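Local coordinates for protein carboxypeptidase Y inhibitor (Saccharomyces cerevisiae, PDB 1WPX) that acts as a specific and potent inhibitor of carboxypeptidase Y and belongs to the phosphatidylethanolamine-binding protein family, at residues D24-D28 / T29-P33; K170-K173 / G174-S177; W189-T193 / P194-V198. All coordinates share one frame; numbering follows the deposited sequence.

All three interactions are local, and they follow one another along the chain with none nesting in or crossing another. Interaction 1 comes first, turning the chain between helix 21-24 and strand 35-40. Interaction 2 bends the chain just beyond strand 162-170, with its centre about 21 Å from that of interaction 1. Interaction 3 closes the loop ahead of helix 198-203, bringing Trp189 against the start of that helix. Although far apart in sequence, interactions 1 and 3 meet through Val25 CG1 and Val198 CG2, 3.5 Å apart, which joins the N-terminal loop to helix 198-203. Interaction 2 stays separate, about 11 Å from interaction 3 between nearest atoms.

Interaction 1 of 3, residues D24-D28 / T29-P33; sequences DVIHD and TSFQP
Asp28 and Phe31 are the ends of a type I beta turn, in which Phe31 N reaches Asp28 O through a weak bond of 3.4 Å. The turn follows closely on helix 21-24; His27, with positive phi, is the first residue after that helix to leave helical backbone angles, and a backbone hydrogen bond between Asp28 and Leu22 ties turn and helix together.

The carboxylate of Asp28 does most of the polar work. With CG anti to the backbone N (chi1 -179°) and lying beside the carbonyl carbon, it reaches forward along the turn. Ser30 N donates to Asp28 OD2 at 2.8 Å, which makes an Asx turn laid over the beta turn; this donor comes from above the carboxylate plane. Ser30 OG donates to the same oxygen at 2.6 Å, on the syn lone pair of Asp28 OD2.

The other part of the contact is apolar. Ile26 and Phe31 cross at about a right angle, the terminal methyl CD1 of Ile26 lying 4.0 Å from CD1 of the Phe31 ring.

Without the carboxylate, as with an alanine here, the amide and hydroxyl of Ser30 would probably lose their shared acceptor and the side chain of Ser30 would be freer to turn. Two donors converging on one carboxylate oxygen are likely to favour the ionised form of Asp28, and they fix the rotation of the group, while the apolar pair of Ile26 and Phe31 packs the loop against Leu209 of strand 208-217.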
# COMPACT_ATOMS: atom_id res chain seq x y z
N ASP B 24 20.02 -6.71 16.08
CA ASP B 24 20.74 -5.57 16.63
C ASP B 24 20.16 -5.05 17.93
O ASP B 24 20.89 -4.58 18.79
CB ASP B 24 20.75 -4.42 15.62
CG ASP B 24 21.29 -4.82 14.29
OD1 ASP B 24 21.28 -3.98 13.37
OD2 ASP B 24 21.73 -5.99 14.17
N VAL B 25 18.84 -5.13 18.06
CA VAL B 25 18.18 -4.60 19.24
C VAL B 25 17.51 -5.59 20.18
O VAL B 25 17.86 -5.67 21.36
CB VAL B 25 17.14 -3.55 18.83
CG1 VAL B 25 16.64 -2.79 20.04
CG2 VAL B 25 17.75 -2.59 17.82
N ILE B 26 16.55 -6.35 19.67
CA ILE B 26 15.81 -7.32 20.48
C ILE B 26 16.62 -8.56 20.86
O ILE B 26 16.36 -9.18 21.88
CB ILE B 26 14.52 -7.75 19.75
CG1 ILE B 26 13.61 -6.53 19.55
CG2 ILE B 26 13.80 -8.83 20.53
CD1 ILE B 26 12.38 -6.79 18.73
N HIS B 27 17.60 -8.90 20.03
CA HIS B 27 18.45 -10.07 20.28
C HIS B 27 17.67 -11.38 20.41
O HIS B 27 18.09 -12.28 21.14
CB HIS B 27 19.31 -9.86 21.53
CG HIS B 27 20.38 -8.84 21.37
ND1 HIS B 27 20.28 -7.56 21.87
CD2 HIS B 27 21.58 -8.90 20.74
CE1 HIS B 27 21.37 -6.87 21.56
NE2 HIS B 27 22.17 -7.66 20.87
N ASP B 28 16.55 -11.49 19.71
CA ASP B 28 15.76 -12.71 19.74
C ASP B 28 15.05 -12.87 18.41
O ASP B 28 14.06 -12.18 18.13
CB ASP B 28 14.73 -12.66 20.86
CG ASP B 28 13.89 -13.92 20.94
OD1 ASP B 28 13.05 -14.03 21.85
OD2 ASP B 28 14.09 -14.81 20.08
N THR B 29 15.54 -13.79 17.59
CA THR B 29 14.96 -14.03 16.27
C THR B 29 13.69 -14.87 16.29
O THR B 29 13.10 -15.13 15.24
CB THR B 29 15.97 -14.72 15.35
OG1 THR B 29 16.31 -16.00 15.90
CG2 THR B 29 17.23 -13.88 15.23
N SER B 30 13.26 -15.28 17.48
CA SER B 30 12.05 -16.08 17.59
C SER B 30 10.90 -15.22 18.11
O SER B 30 9.76 -15.66 18.21
CB SER B 30 12.27 -17.27 18.54
OG SER B 30 12.38 -16.82 19.88
N PHE B 31 11.23 -13.97 18.45
CA PHE B 31 10.23 -13.04 18.97
C PHE B 31 8.93 -13.02 18.16
O PHE B 31 8.94 -12.94 16.92
CB PHE B 31 10.82 -11.63 19.04
CG PHE B 31 9.80 -10.57 19.32
CD1 PHE B 31 9.56 -9.56 18.38
CD2 PHE B 31 9.07 -10.57 20.50
CE1 PHE B 31 8.61 -8.58 18.63
CE2 PHE B 31 8.11 -9.59 20.76
CZ PHE B 31 7.88 -8.59 19.82
N GLN B 32 7.81 -13.09 18.87
CA GLN B 32 6.49 -13.06 18.28
C GLN B 32 5.72 -11.92 18.93
O GLN B 32 5.57 -11.89 20.15
CB GLN B 32 5.73 -14.36 18.55
CG GLN B 32 6.27 -15.58 17.82
CD GLN B 32 6.02 -15.52 16.33
OE1 GLN B 32 6.48 -14.59 15.66
NE2 GLN B 32 5.31 -16.50 15.80
N PRO B 33 5.25 -10.95 18.14
CA PRO B 33 4.50 -9.82 18.70
C PRO B 33 3.13 -10.30 19.20
O PRO B 33 2.51 -11.15 18.57
CB PRO B 33 4.37 -8.86 17.52
CG PRO B 33 5.54 -9.22 16.64
CD PRO B 33 5.56 -10.72 16.72

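Interaction 2 of 3, residues K170-K173 / G174-S177; sequences KQPK and GVDS
Pro172 and Val175 stand at the two ends of a tight bend and meet through both backbone and side chain. Among the hydrogen bonds, the one from Val175 N to Pro172 O spans 3.2 Å and is fairly straight, at 164° about the hydrogen, with the donor tilted from the carbonyl plane. A second, weak bond runs from the amide NE2 of Gln171 to Val175 O at 3.3 Å. The Gln171 side chain is extended beyond CG, which carries its amide across to the returning chain; the amide oxygen, Gln171 OE1, accepts from Asp117 N and Thr91 OG1.

The first of these bonds closes a type II beta turn from Pro172 to Val175, just past the end of strand 162-170. Gly174 sits in its third position with a phi of 80°, where a CB would run into Lys173 O.

Apolar contact across the turn joins Pro172 and Val175. Pro172 CB lies 3.5 Å from the methyl CG1 of Val175, the two side chains crossing obliquely.

The polar ends of the remaining side chains have partners outside the turn: the Lys173 chain, extended to its tip and with CG anti to the backbone N, places NZ in a salt bridge with Asp87. Asp176 pairs with Lys179 and accepts a hydrogen bond from Ser178 OG, while Ser177 OG is hydrogen-bonded to Asp117 of strand 110-120.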
# COMPACT_ATOMS: atom_id res chain seq x y z
N LYS B 170 6.07 -5.71 29.25
CA LYS B 170 5.13 -5.97 30.33
C LYS B 170 6.01 -6.20 31.56
O LYS B 170 6.95 -6.99 31.50
CB LYS B 170 4.31 -7.22 30.07
CG LYS B 170 3.42 -7.58 31.24
CD LYS B 170 2.92 -9.01 31.15
CE LYS B 170 2.17 -9.39 32.42
NZ LYS B 170 1.61 -10.78 32.36
N GLN B 171 5.73 -5.50 32.65
CA GLN B 171 6.52 -5.65 33.87
C GLN B 171 6.03 -6.85 34.66
O GLN B 171 4.86 -7.22 34.55
CB GLN B 171 6.41 -4.38 34.73
CG GLN B 171 6.84 -3.12 34.00
CD GLN B 171 6.60 -1.85 34.80
OE1 GLN B 171 6.76 -0.74 34.29
NE2 GLN B 171 6.23 -2.01 36.07
N PRO B 172 6.91 -7.48 35.47
CA PRO B 172 6.51 -8.64 36.27
C PRO B 172 5.45 -8.16 37.26
O PRO B 172 5.54 -7.04 37.78
CB PRO B 172 7.80 -9.03 37.00
CG PRO B 172 8.89 -8.42 36.18
CD PRO B 172 8.31 -7.11 35.74
N LYS B 173 4.45 -8.98 37.54
CA LYS B 173 3.39 -8.57 38.46
C LYS B 173 3.88 -8.10 39.84
O LYS B 173 4.73 -8.73 40.48
CB LYS B 173 2.37 -9.69 38.64
CG LYS B 173 1.19 -9.28 39.52
CD LYS B 173 0.06 -10.29 39.45
CE LYS B 173 -1.20 -9.78 40.14
NZ LYS B 173 -2.35 -10.71 39.94
N GLY B 174 3.32 -6.98 40.28
CA GLY B 174 3.66 -6.43 41.57
C GLY B 174 4.95 -5.65 41.69
O GLY B 174 5.17 -4.98 42.70
N VAL B 175 5.83 -5.71 40.70
CA VAL B 175 7.07 -4.96 40.83
C VAL B 175 7.08 -3.67 40.01
O VAL B 175 6.97 -3.69 38.79
CB VAL B 175 8.30 -5.87 40.49
CG1 VAL B 175 7.82 -7.22 40.03
CG2 VAL B 175 9.20 -5.21 39.47
N ASP B 176 7.18 -2.56 40.72
CA ASP B 176 7.21 -1.23 40.12
C ASP B 176 8.61 -0.87 39.63
O ASP B 176 9.58 -1.58 39.91
CB ASP B 176 6.75 -0.20 41.16
CG ASP B 176 7.69 -0.13 42.34
OD1 ASP B 176 8.29 0.94 42.56
OD2 ASP B 176 7.84 -1.16 43.04
N SER B 177 8.73 0.25 38.92
CA SER B 177 10.02 0.66 38.36
C SER B 177 11.12 1.03 39.36
O SER B 177 12.30 1.06 38.99
CB SER B 177 9.82 1.81 37.36
OG SER B 177 9.27 2.96 37.97

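Interaction 3 of 3, residues W189-T193 / P194-V198; sequences WGYGT and PATGV
The indole of Trp189 lies flat against the backbone of Gly197 and Val198. Gly197 CA stands over one face in a CH-pi contact, 3.8 Å from the centroid of the five-membered ring and only 17° off its normal. Further along the same face, Val198 N sits 3.9 Å above the plane, and the methyl CG1 of Val198 approaches the six-membered ring, coming within 3.2 Å of Trp189 CZ2. At Gly197 a CB would come tight against Trp189 CD1, which is consistent with a glycine where the chain passes this close to the ring. Trp189 NE1 is hydrogen-bonded to Thr95 of strand 90-96, which probably helps to set the rotation of the indole, and the ring also meets that of Trp201.

At the far end of the loop the side chains of Thr193 and Thr196 cross at about a right angle. With OG1 between its backbone N and carbonyl carbon (chi1 64°), Thr196 donates from OG1 to Thr193 O at 3.0 Å, the donor lying above the carbonyl plane. Thr193 OG1 meanwhile faces the methyl CG2 of Thr196. Tyr191 comes obliquely to Thr196, its CB 3.5 Å from Thr196 OG1, and its side chain also touches Lys200 and Trp201 of helix 198-203.

Gly197 is the N-cap residue of helix 198-203, so the first turn of that helix starts directly against the indole. The chemistry is therefore divided: one threonine hydroxyl draws the loop's exposed end together, whereas an aromatic face packs on the backbone of Gly197 and on Val198, at the helix start.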
# COMPACT_ATOMS: atom_id res chain seq x y z
N TRP B 189 23.44 3.30 27.27
CA TRP B 189 22.53 3.11 28.39
C TRP B 189 23.36 3.05 29.66
O TRP B 189 22.99 2.40 30.64
CB TRP B 189 21.71 1.82 28.22
CG TRP B 189 20.53 1.96 27.30
CD1 TRP B 189 20.54 2.42 26.02
CD2 TRP B 189 19.16 1.69 27.62
NE1 TRP B 189 19.26 2.45 25.51
CE2 TRP B 189 18.39 2.01 26.48
CE3 TRP B 189 18.50 1.21 28.76
CZ2 TRP B 189 17.00 1.87 26.44
CZ3 TRP B 189 17.11 1.07 28.72
CH2 TRP B 189 16.38 1.40 27.57
N GLY B 190 24.50 3.74 29.62
CA GLY B 190 25.39 3.79 30.77
C GLY B 190 26.08 2.48 31.10
O GLY B 190 26.51 2.29 32.24
N TYR B 191 26.20 1.59 30.13
CA TYR B 191 26.85 0.30 30.36
C TYR B 191 28.33 0.33 29.98
O TYR B 191 29.05 -0.64 30.22
CB TYR B 191 26.14 -0.80 29.57
CG TYR B 191 24.86 -1.28 30.22
CD1 TYR B 191 24.89 -2.21 31.25
CD2 TYR B 191 23.63 -0.79 29.81
CE1 TYR B 191 23.72 -2.64 31.87
CE2 TYR B 191 22.45 -1.21 30.42
CZ TYR B 191 22.50 -2.13 31.45
OH TYR B 191 21.34 -2.53 32.07
N GLY B 192 28.78 1.42 29.37
CA GLY B 192 30.17 1.51 28.98
C GLY B 192 30.52 0.78 27.70
O GLY B 192 31.06 1.37 26.77
N THR B 193 30.21 -0.52 27.64
CA THR B 193 30.51 -1.31 26.45
C THR B 193 29.66 -0.89 25.25
O THR B 193 28.54 -0.39 25.41
CB THR B 193 30.29 -2.81 26.71
OG1 THR B 193 28.94 -3.03 27.14
CG2 THR B 193 31.23 -3.30 27.80
N PRO B 194 30.18 -1.08 24.02
CA PRO B 194 29.46 -0.71 22.79
C PRO B 194 28.39 -1.73 22.40
O PRO B 194 28.50 -2.92 22.71
CB PRO B 194 30.57 -0.63 21.74
CG PRO B 194 31.82 -0.42 22.55
CD PRO B 194 31.59 -1.34 23.72
N ALA B 195 27.37 -1.25 21.70
CA ALA B 195 26.26 -2.09 21.22
C ALA B 195 25.49 -2.77 22.34
O ALA B 195 25.17 -3.96 22.25
CB ALA B 195 26.79 -3.13 20.24
N THR B 196 25.17 -2.03 23.39
CA THR B 196 24.42 -2.59 24.51
C THR B 196 23.32 -1.63 24.94
O THR B 196 23.53 -0.41 24.99
CB THR B 196 25.35 -2.89 25.71
OG1 THR B 196 25.91 -1.67 26.20
CG2 THR B 196 26.50 -3.81 25.28
N GLY B 197 22.14 -2.17 25.25
CA GLY B 197 21.04 -1.31 25.67
C GLY B 197 19.80 -2.04 26.16
O GLY B 197 19.86 -2.83 27.10
N VAL B 198 18.67 -1.78 25.50
CA VAL B 198 17.40 -2.39 25.89
C VAL B 198 17.49 -3.89 26.12
O VAL B 198 16.85 -4.41 27.03
CB VAL B 198 16.29 -2.11 24.84
CG1 VAL B 198 16.20 -0.63 24.57
CG2 VAL B 198 16.56 -2.86 23.55